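Local coordinates for CopN (Chlamydia pneumoniae, PDB 4NRH), which probably acts as a type III secretion gatekeeper, working with a bound chaperone to direct the secretion of translocator proteins, at residues A[194-206]-A[224-236]. Sequence-based numbering, arbitrary orientation.
Sequences AVLTSYDYFESRV and LNFVKVAESYHKI
Phe202 and Ala230 meet at the middle of a pair of helices that cross in a roughly antiparallel sense: the long helix 179-215 packs against helix 226-237 of the third helical domain, the axes of the two short segments 8.7 Å apart at 133°. The methyl of Ala230 is shared by two rings: it touches Phe202 CD2 and lies over one face of Tyr199, a CH-pi contact. Phe202 is gripped from two directions. Val229 CG1 sits over one face, 4.0 Å from the ring centroid, while the far edge of the ring points at the face of Tyr233 in an offset edge-to-face pair with planes at 77°. Toward the C-terminal end of 194-206, Val206 CG2 touches both Val229 CG2 and Phe226, the latter at CA and CB.

Phe226 has CG wedged between its backbone N and carbonyl carbon (chi1 76°), which lays the ring against Glu203: CB of Glu203 rides over the face, and the extended chain runs alongside until its carboxylate stacks nearly parallel to the ring. The ring also meets Tyr152 edge-to-face. Tyr199 is a knob in a hole made by Val227, Ala230, Glu231 and His234, and helix 139-149 packs on it through Leu143 and Gln147, connecting the pair to that helix.

Polar groups lie around the margin. Tyr233 OH is bound by Thr276 OG1, beyond the pair, and on the Tyr199 side a water links Tyr199 OH to Glu231 OE2. Toward the N-terminal end of 194-206, His234 turns the edge of its imidazole to Tyr199, CE1 to CE1 3.5 Å, and its NE2 shares a hydrogen bond of 3.1 Å with Ser198 OG.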
ATOM      1  N   ALA A 194       2.845   4.280  -2.503  1.00 34.24           N
ATOM      2  CA  ALA A 194       2.653   3.756  -3.851  1.00 38.36           C
ATOM      3  C   ALA A 194       2.917   4.847  -4.884  1.00 40.66           C
ATOM      4  O   ALA A 194       3.603   4.622  -5.882  1.00 41.11           O
ATOM      5  CB  ALA A 194       1.249   3.195  -4.012  1.00 27.15           C
ATOM      6  N   VAL A 195       2.362   6.028  -4.632  1.00 31.75           N
ATOM      7  CA  VAL A 195       2.570   7.191  -5.488  1.00 31.91           C
ATOM      8  C   VAL A 195       4.053   7.553  -5.591  1.00 39.49           C
ATOM      9  O   VAL A 195       4.547   7.888  -6.669  1.00 43.34           O
ATOM     10  CB  VAL A 195       1.770   8.408  -4.968  1.00 35.63           C
ATOM     11  CG1 VAL A 195       2.216   9.688  -5.656  1.00 37.62           C
ATOM     12  CG2 VAL A 195       0.279   8.183  -5.173  1.00 31.17           C
ATOM     13  N   LEU A 196       4.760   7.459  -4.468  1.00 36.50           N
ATOM     14  CA  LEU A 196       6.185   7.784  -4.419  1.00 36.14           C
ATOM     15  C   LEU A 196       7.035   6.904  -5.334  1.00 33.94           C
ATOM     16  O   LEU A 196       8.067   7.346  -5.839  1.00 33.15           O
ATOM     17  CB  LEU A 196       6.704   7.677  -2.982  1.00 28.80           C
ATOM     18  CG  LEU A 196       6.305   8.802  -2.026  1.00 33.98           C
ATOM     19  CD1 LEU A 196       6.795   8.505  -0.619  1.00 37.30           C
ATOM     20  CD2 LEU A 196       6.848  10.132  -2.518  1.00 37.63           C
ATOM     21  N   THR A 197       6.611   5.660  -5.535  1.00 31.07           N
ATOM     22  CA  THR A 197       7.340   4.738  -6.403  1.00 34.92           C
ATOM     23  C   THR A 197       7.420   5.266  -7.833  1.00 32.71           C
ATOM     24  O   THR A 197       8.418   5.057  -8.523  1.00 37.87           O
ATOM     25  CB  THR A 197       6.695   3.340  -6.421  1.00 29.42           C
ATOM     26  OG1 THR A 197       5.388   3.421  -7.002  1.00 36.71           O
ATOM     27  CG2 THR A 197       6.587   2.781  -5.009  1.00 29.91           C
ATOM     28  N   SER A 198       6.366   5.945  -8.272  1.00 30.44           N
ATOM     29  CA  SER A 198       6.340   6.539  -9.604  1.00 31.33           C
ATOM     30  C   SER A 198       7.356   7.668  -9.720  1.00 28.78           C
ATOM     31  O   SER A 198       8.150   7.702 -10.658  1.00 30.60           O
ATOM     32  CB  SER A 198       4.943   7.062  -9.937  1.00 34.93           C
ATOM     33  OG  SER A 198       3.985   6.024  -9.889  1.00 49.14           O
ATOM     34  N   TYR A 199       7.320   8.591  -8.764  1.00 31.38           N
ATOM     35  CA  TYR A 199       8.273   9.695  -8.726  1.00 37.40           C
ATOM     36  C   TYR A 199       9.702   9.170  -8.678  1.00 37.74           C
ATOM     37  O   TYR A 199      10.587   9.698  -9.347  1.00 48.78           O
ATOM     38  CB  TYR A 199       8.001  10.609  -7.530  1.00 37.40           C
ATOM     39  CG  TYR A 199       6.784  11.492  -7.699  1.00 38.94           C
ATOM     40  CD1 TYR A 199       5.517  11.041  -7.351  1.00 41.32           C
ATOM     41  CD2 TYR A 199       6.902  12.778  -8.209  1.00 40.12           C
ATOM     42  CE1 TYR A 199       4.403  11.847  -7.504  1.00 44.21           C
ATOM     43  CE2 TYR A 199       5.797  13.591  -8.365  1.00 40.97           C
ATOM     44  CZ  TYR A 199       4.551  13.122  -8.012  1.00 47.55           C
ATOM     45  OH  TYR A 199       3.450  13.932  -8.169  1.00 50.38           O
ATOM     46  N   ASP A 200       9.917   8.126  -7.885  1.00 35.99           N
ATOM     47  CA  ASP A 200      11.226   7.492  -7.787  1.00 41.00           C
ATOM     48  C   ASP A 200      11.639   6.898  -9.129  1.00 43.30           C
ATOM     49  O   ASP A 200      12.791   7.023  -9.548  1.00 46.28           O
ATOM     50  CB  ASP A 200      11.221   6.407  -6.708  1.00 45.98           C
ATOM     51  CG  ASP A 200      12.535   5.648  -6.635  1.00 61.70           C
ATOM     52  OD1 ASP A 200      12.708   4.678  -7.405  1.00 66.57           O
ATOM     53  OD2 ASP A 200      13.395   6.020  -5.809  1.00 66.77           O
ATOM     54  N   TYR A 201      10.690   6.248  -9.796  1.00 35.53           N
ATOM     55  CA  TYR A 201      10.951   5.624 -11.085  1.00 32.33           C
ATOM     56  C   TYR A 201      11.306   6.656 -12.151  1.00 36.18           C
ATOM     57  O   TYR A 201      12.316   6.524 -12.840  1.00 35.27           O
ATOM     58  CB  TYR A 201       9.738   4.806 -11.536  1.00 34.55           C
ATOM     59  CG  TYR A 201       9.909   4.151 -12.888  1.00 41.25           C
ATOM     60  CD1 TYR A 201      10.793   3.093 -13.059  1.00 41.10           C
ATOM     61  CD2 TYR A 201       9.192   4.591 -13.993  1.00 40.25           C
ATOM     62  CE1 TYR A 201      10.956   2.492 -14.290  1.00 37.06           C
ATOM     63  CE2 TYR A 201       9.348   3.993 -15.230  1.00 50.01           C
ATOM     64  CZ  TYR A 201      10.232   2.944 -15.372  1.00 42.80           C
ATOM     65  OH  TYR A 201      10.397   2.342 -16.596  1.00 50.11           O
ATOM     66  N   PHE A 202      10.484   7.693 -12.271  1.00 35.65           N
ATOM     67  CA  PHE A 202      10.683   8.706 -13.302  1.00 38.71           C
ATOM     68  C   PHE A 202      11.904   9.586 -13.047  1.00 44.02           C
ATOM     69  O   PHE A 202      12.558  10.022 -13.991  1.00 45.16           O
ATOM     70  CB  PHE A 202       9.427   9.569 -13.439  1.00 39.96           C
ATOM     71  CG  PHE A 202       8.249   8.828 -14.005  1.00 44.07           C
ATOM     72  CD1 PHE A 202       8.355   8.159 -15.214  1.00 42.57           C
ATOM     73  CD2 PHE A 202       7.043   8.794 -13.330  1.00 37.75           C
ATOM     74  CE1 PHE A 202       7.276   7.473 -15.739  1.00 36.06           C
ATOM     75  CE2 PHE A 202       5.963   8.111 -13.849  1.00 34.63           C
ATOM     76  CZ  PHE A 202       6.079   7.449 -15.055  1.00 34.39           C
ATOM     77  N   GLU A 203      12.209   9.849 -11.778  1.00 43.19           N
ATOM     78  CA  GLU A 203      13.372  10.664 -11.430  1.00 47.62           C
ATOM     79  C   GLU A 203      14.654  10.050 -11.984  1.00 40.55           C
ATOM     80  O   GLU A 203      15.577  10.759 -12.382  1.00 40.61           O
ATOM     81  CB  GLU A 203      13.487  10.833  -9.913  1.00 50.30           C
ATOM     82  CG  GLU A 203      14.688  11.662  -9.475  1.00 51.81           C
ATOM     83  CD  GLU A 203      14.675  11.974  -7.992  1.00 56.12           C
ATOM     84  OE1 GLU A 203      14.114  11.172  -7.218  1.00 55.45           O
ATOM     85  OE2 GLU A 203      15.234  13.021  -7.601  1.00 53.62           O
ATOM     86  N   SER A 204      14.704   8.723 -11.999  1.00 45.85           N
ATOM     87  CA  SER A 204      15.848   8.000 -12.537  1.00 48.40           C
ATOM     88  C   SER A 204      15.812   7.903 -14.064  1.00 52.13           C
ATOM     89  O   SER A 204      16.816   8.151 -14.732  1.00 56.22           O
ATOM     90  CB  SER A 204      15.916   6.598 -11.928  1.00 49.64           C
ATOM     91  OG  SER A 204      16.665   5.719 -12.749  1.00 65.39           O
ATOM     92  N   ARG A 205      14.654   7.541 -14.609  1.00 51.33           N
ATOM     93  CA  ARG A 205      14.546   7.205 -16.028  1.00 43.40           C
ATOM     94  C   ARG A 205      14.428   8.412 -16.965  1.00 41.67           C
ATOM     95  O   ARG A 205      14.951   8.381 -18.078  1.00 39.76           O
ATOM     96  CB  ARG A 205      13.350   6.278 -16.254  1.00 42.50           C
ATOM     97  CG  ARG A 205      13.323   5.042 -15.365  1.00 53.84           C
ATOM     98  CD  ARG A 205      14.569   4.190 -15.524  1.00 57.34           C
ATOM     99  NE  ARG A 205      14.883   3.925 -16.925  1.00 72.58           N
ATOM    100  CZ  ARG A 205      16.001   3.337 -17.338  1.00 78.10           C
ATOM    101  NH1 ARG A 205      16.910   2.943 -16.456  1.00 82.17           N
ATOM    102  NH2 ARG A 205      16.207   3.136 -18.633  1.00 66.50           N
ATOM    103  N   VAL A 206      13.726   9.457 -16.533  1.00 37.76           N
ATOM    104  CA  VAL A 206      13.514  10.629 -17.387  1.00 40.74           C
ATOM    105  C   VAL A 206      14.825  11.297 -17.844  1.00 47.30           C
ATOM    106  O   VAL A 206      14.966  11.606 -19.029  1.00 49.06           O
ATOM    107  CB  VAL A 206      12.608  11.681 -16.695  1.00 35.43           C
ATOM    108  CG1 VAL A 206      12.673  13.016 -17.421  1.00 39.47           C
ATOM    109  CG2 VAL A 206      11.173  11.179 -16.623  1.00 34.53           C
ATOM    110  N   LEU A 224       9.932  20.561 -19.123  1.00 53.74           N
ATOM    111  CA  LEU A 224       9.750  19.130 -18.914  1.00 49.29           C
ATOM    112  C   LEU A 224      10.668  18.581 -17.826  1.00 58.69           C
ATOM    113  O   LEU A 224      11.887  18.744 -17.890  1.00 63.86           O
ATOM    114  CB  LEU A 224       9.987  18.365 -20.216  1.00 49.60           C
ATOM    115  CG  LEU A 224       9.866  16.846 -20.090  1.00 52.47           C
ATOM    116  CD1 LEU A 224       8.443  16.453 -19.734  1.00 52.94           C
ATOM    117  CD2 LEU A 224      10.315  16.160 -21.366  1.00 51.29           C
ATOM    118  N   ASN A 225      10.079  17.936 -16.825  1.00 48.56           N
ATOM    119  CA  ASN A 225      10.852  17.310 -15.758  1.00 46.76           C
ATOM    120  C   ASN A 225      10.149  16.061 -15.235  1.00 49.13           C
ATOM    121  O   ASN A 225       9.010  15.783 -15.613  1.00 53.74           O
ATOM    122  CB  ASN A 225      11.102  18.305 -14.622  1.00 46.33           C
ATOM    123  CG  ASN A 225       9.833  18.989 -14.152  1.00 47.67           C
ATOM    124  OD1 ASN A 225       8.924  18.347 -13.628  1.00 45.72           O
ATOM    125  ND2 ASN A 225       9.767  20.303 -14.339  1.00 52.40           N
ATOM    126  N   PHE A 226      10.823  15.314 -14.367  1.00 43.51           N
ATOM    127  CA  PHE A 226      10.291  14.036 -13.895  1.00 43.98           C
ATOM    128  C   PHE A 226       9.022  14.196 -13.061  1.00 48.46           C
ATOM    129  O   PHE A 226       8.208  13.276 -12.981  1.00 47.28           O
ATOM    130  CB  PHE A 226      11.357  13.273 -13.100  1.00 44.28           C
ATOM    131  CG  PHE A 226      11.588  13.804 -11.713  1.00 50.66           C
ATOM    132  CD1 PHE A 226      12.467  14.852 -11.495  1.00 48.50           C
ATOM    133  CD2 PHE A 226      10.946  13.236 -10.623  1.00 49.61           C
ATOM    134  CE1 PHE A 226      12.688  15.335 -10.218  1.00 45.13           C
ATOM    135  CE2 PHE A 226      11.163  13.715  -9.346  1.00 42.32           C
ATOM    136  CZ  PHE A 226      12.035  14.765  -9.144  1.00 56.66           C
ATOM    137  N   VAL A 227       8.856  15.359 -12.441  1.00 47.21           N
ATOM    138  CA  VAL A 227       7.650  15.642 -11.672  1.00 43.19           C
ATOM    139  C   VAL A 227       6.458  15.802 -12.612  1.00 50.78           C
ATOM    140  O   VAL A 227       5.375  15.270 -12.358  1.00 45.59           O
ATOM    141  CB  VAL A 227       7.809  16.906 -10.807  1.00 45.89           C
ATOM    142  CG1 VAL A 227       6.504  17.236 -10.099  1.00 45.42           C
ATOM    143  CG2 VAL A 227       8.934  16.715  -9.799  1.00 49.08           C
ATOM    144  N   LYS A 228       6.669  16.537 -13.701  1.00 52.04           N
ATOM    145  CA  LYS A 228       5.643  16.726 -14.721  1.00 51.05           C
ATOM    146  C   LYS A 228       5.234  15.392 -15.336  1.00 42.41           C
ATOM    147  O   LYS A 228       4.049  15.127 -15.535  1.00 41.29           O
ATOM    148  CB  LYS A 228       6.138  17.678 -15.811  1.00 54.67           C
ATOM    149  CG  LYS A 228       5.976  19.152 -15.478  1.00 73.54           C
ATOM    150  CD  LYS A 228       4.509  19.530 -15.349  1.00 84.26           C
ATOM    151  CE  LYS A 228       4.334  21.034 -15.224  1.00 86.91           C
ATOM    152  NZ  LYS A 228       2.899  21.422 -15.139  1.00 83.84           N
ATOM    153  N   VAL A 229       6.226  14.563 -15.642  1.00 39.22           N
ATOM    154  CA  VAL A 229       5.985  13.250 -16.230  1.00 43.86           C
ATOM    155  C   VAL A 229       5.217  12.350 -15.264  1.00 42.89           C
ATOM    156  O   VAL A 229       4.298  11.632 -15.667  1.00 41.26           O
ATOM    157  CB  VAL A 229       7.308  12.561 -16.629  1.00 44.40           C
ATOM    158  CG1 VAL A 229       7.040  11.178 -17.197  1.00 42.42           C
ATOM    159  CG2 VAL A 229       8.069  13.414 -17.634  1.00 42.26           C
ATOM    160  N   ALA A 230       5.593  12.399 -13.989  1.00 36.98           N
ATOM    161  CA  ALA A 230       4.930  11.605 -12.959  1.00 43.75           C
ATOM    162  C   ALA A 230       3.470  12.006 -12.788  1.00 47.21           C
ATOM    163  O   ALA A 230       2.604  11.154 -12.591  1.00 43.09           O
ATOM    164  CB  ALA A 230       5.670  11.737 -11.634  1.00 41.61           C
ATOM    165  N   GLU A 231       3.202  13.304 -12.864  1.00 42.37           N
ATOM    166  CA  GLU A 231       1.838  13.807 -12.738  1.00 48.50           C
ATOM    167  C   GLU A 231       0.983  13.396 -13.933  1.00 41.01           C
ATOM    168  O   GLU A 231      -0.208  13.127 -13.788  1.00 45.67           O
ATOM    169  CB  GLU A 231       1.837  15.330 -12.577  1.00 42.10           C
ATOM    170  CG  GLU A 231       2.328  15.800 -11.214  1.00 45.18           C
ATOM    171  CD  GLU A 231       2.610  17.291 -11.171  1.00 50.76           C
ATOM    172  OE1 GLU A 231       2.672  17.920 -12.248  1.00 51.51           O
ATOM    173  OE2 GLU A 231       2.771  17.833 -10.057  1.00 55.14           O
ATOM    174  N   SER A 232       1.595  13.352 -15.113  1.00 41.78           N
ATOM    175  CA  SER A 232       0.897  12.911 -16.318  1.00 43.79           C
ATOM    176  C   SER A 232       0.569  11.427 -16.214  1.00 41.22           C
ATOM    177  O   SER A 232      -0.530  10.998 -16.563  1.00 44.32           O
ATOM    178  CB  SER A 232       1.740  13.183 -17.567  1.00 42.45           C
ATOM    179  OG  SER A 232       1.762  14.565 -17.881  1.00 65.96           O
ATOM    180  N   TYR A 233       1.540  10.656 -15.734  1.00 35.84           N
ATOM    181  CA  TYR A 233       1.381   9.222 -15.509  1.00 40.86           C
ATOM    182  C   TYR A 233       0.193   8.937 -14.594  1.00 37.07           C
ATOM    183  O   TYR A 233      -0.623   8.059 -14.873  1.00 36.25           O
ATOM    184  CB  TYR A 233       2.669   8.643 -14.918  1.00 40.86           C
ATOM    185  CG  TYR A 233       2.651   7.153 -14.662  1.00 36.15           C
ATOM    186  CD1 TYR A 233       2.453   6.248 -15.697  1.00 37.59           C
ATOM    187  CD2 TYR A 233       2.863   6.649 -13.385  1.00 41.03           C
ATOM    188  CE1 TYR A 233       2.447   4.884 -15.465  1.00 41.50           C
ATOM    189  CE2 TYR A 233       2.863   5.290 -13.142  1.00 40.83           C
ATOM    190  CZ  TYR A 233       2.654   4.410 -14.184  1.00 45.31           C
ATOM    191  OH  TYR A 233       2.650   3.055 -13.940  1.00 44.94           O
ATOM    192  N   HIS A 234       0.105   9.688 -13.501  1.00 41.82           N
ATOM    193  CA  HIS A 234      -0.978   9.522 -12.537  1.00 45.51           C
ATOM    194  C   HIS A 234      -2.307  10.019 -13.095  1.00 47.70           C
ATOM    195  O   HIS A 234      -3.362   9.470 -12.780  1.00 52.15           O
ATOM    196  CB  HIS A 234      -0.643  10.253 -11.238  1.00 40.58           C
ATOM    197  CG  HIS A 234       0.502   9.649 -10.488  1.00 58.03           C
ATOM    198  ND1 HIS A 234       1.396  10.401  -9.758  1.00 65.06           N
ATOM    199  CD2 HIS A 234       0.898   8.361 -10.356  1.00 55.47           C
ATOM    200  CE1 HIS A 234       2.294   9.603  -9.210  1.00 66.32           C
ATOM    201  NE2 HIS A 234       2.013   8.360  -9.555  1.00 59.58           N
ATOM    202  N   LYS A 235      -2.249  11.061 -13.917  1.00 42.16           N
ATOM    203  CA  LYS A 235      -3.436  11.578 -14.590  1.00 46.72           C
ATOM    204  C   LYS A 235      -4.017  10.521 -15.519  1.00 52.79           C
ATOM    205  O   LYS A 235      -5.232  10.341 -15.599  1.00 59.94           O
ATOM    206  CB  LYS A 235      -3.102  12.846 -15.378  1.00 58.15           C
ATOM    207  CG  LYS A 235      -4.309  13.545 -15.981  1.00 70.30           C
ATOM    208  CD  LYS A 235      -3.927  14.895 -16.566  1.00 80.38           C
ATOM    209  CE  LYS A 235      -5.100  15.541 -17.287  1.00 92.16           C
ATOM    210  NZ  LYS A 235      -4.719  16.841 -17.908  1.00 98.85           N
ATOM    211  N   ILE A 236      -3.129   9.825 -16.221  1.00 51.86           N
ATOM    212  CA  ILE A 236      -3.524   8.766 -17.140  1.00 49.26           C
ATOM    213  C   ILE A 236      -4.043   7.539 -16.385  1.00 55.65           C
ATOM    214  O   ILE A 236      -5.048   6.944 -16.775  1.00 57.02           O
ATOM    215  CB  ILE A 236      -2.350   8.371 -18.056  1.00 40.55           C
ATOM    216  CG1 ILE A 236      -1.994   9.531 -18.987  1.00 47.85           C
ATOM    217  CG2 ILE A 236      -2.694   7.152 -18.874  1.00 48.51           C
ATOM    218  CD1 ILE A 236      -0.866   9.222 -19.946  1.00 54.91           C
TER
HETATM  219  O   HOH W   1       3.003  16.493  -7.974  1.00 50.14           O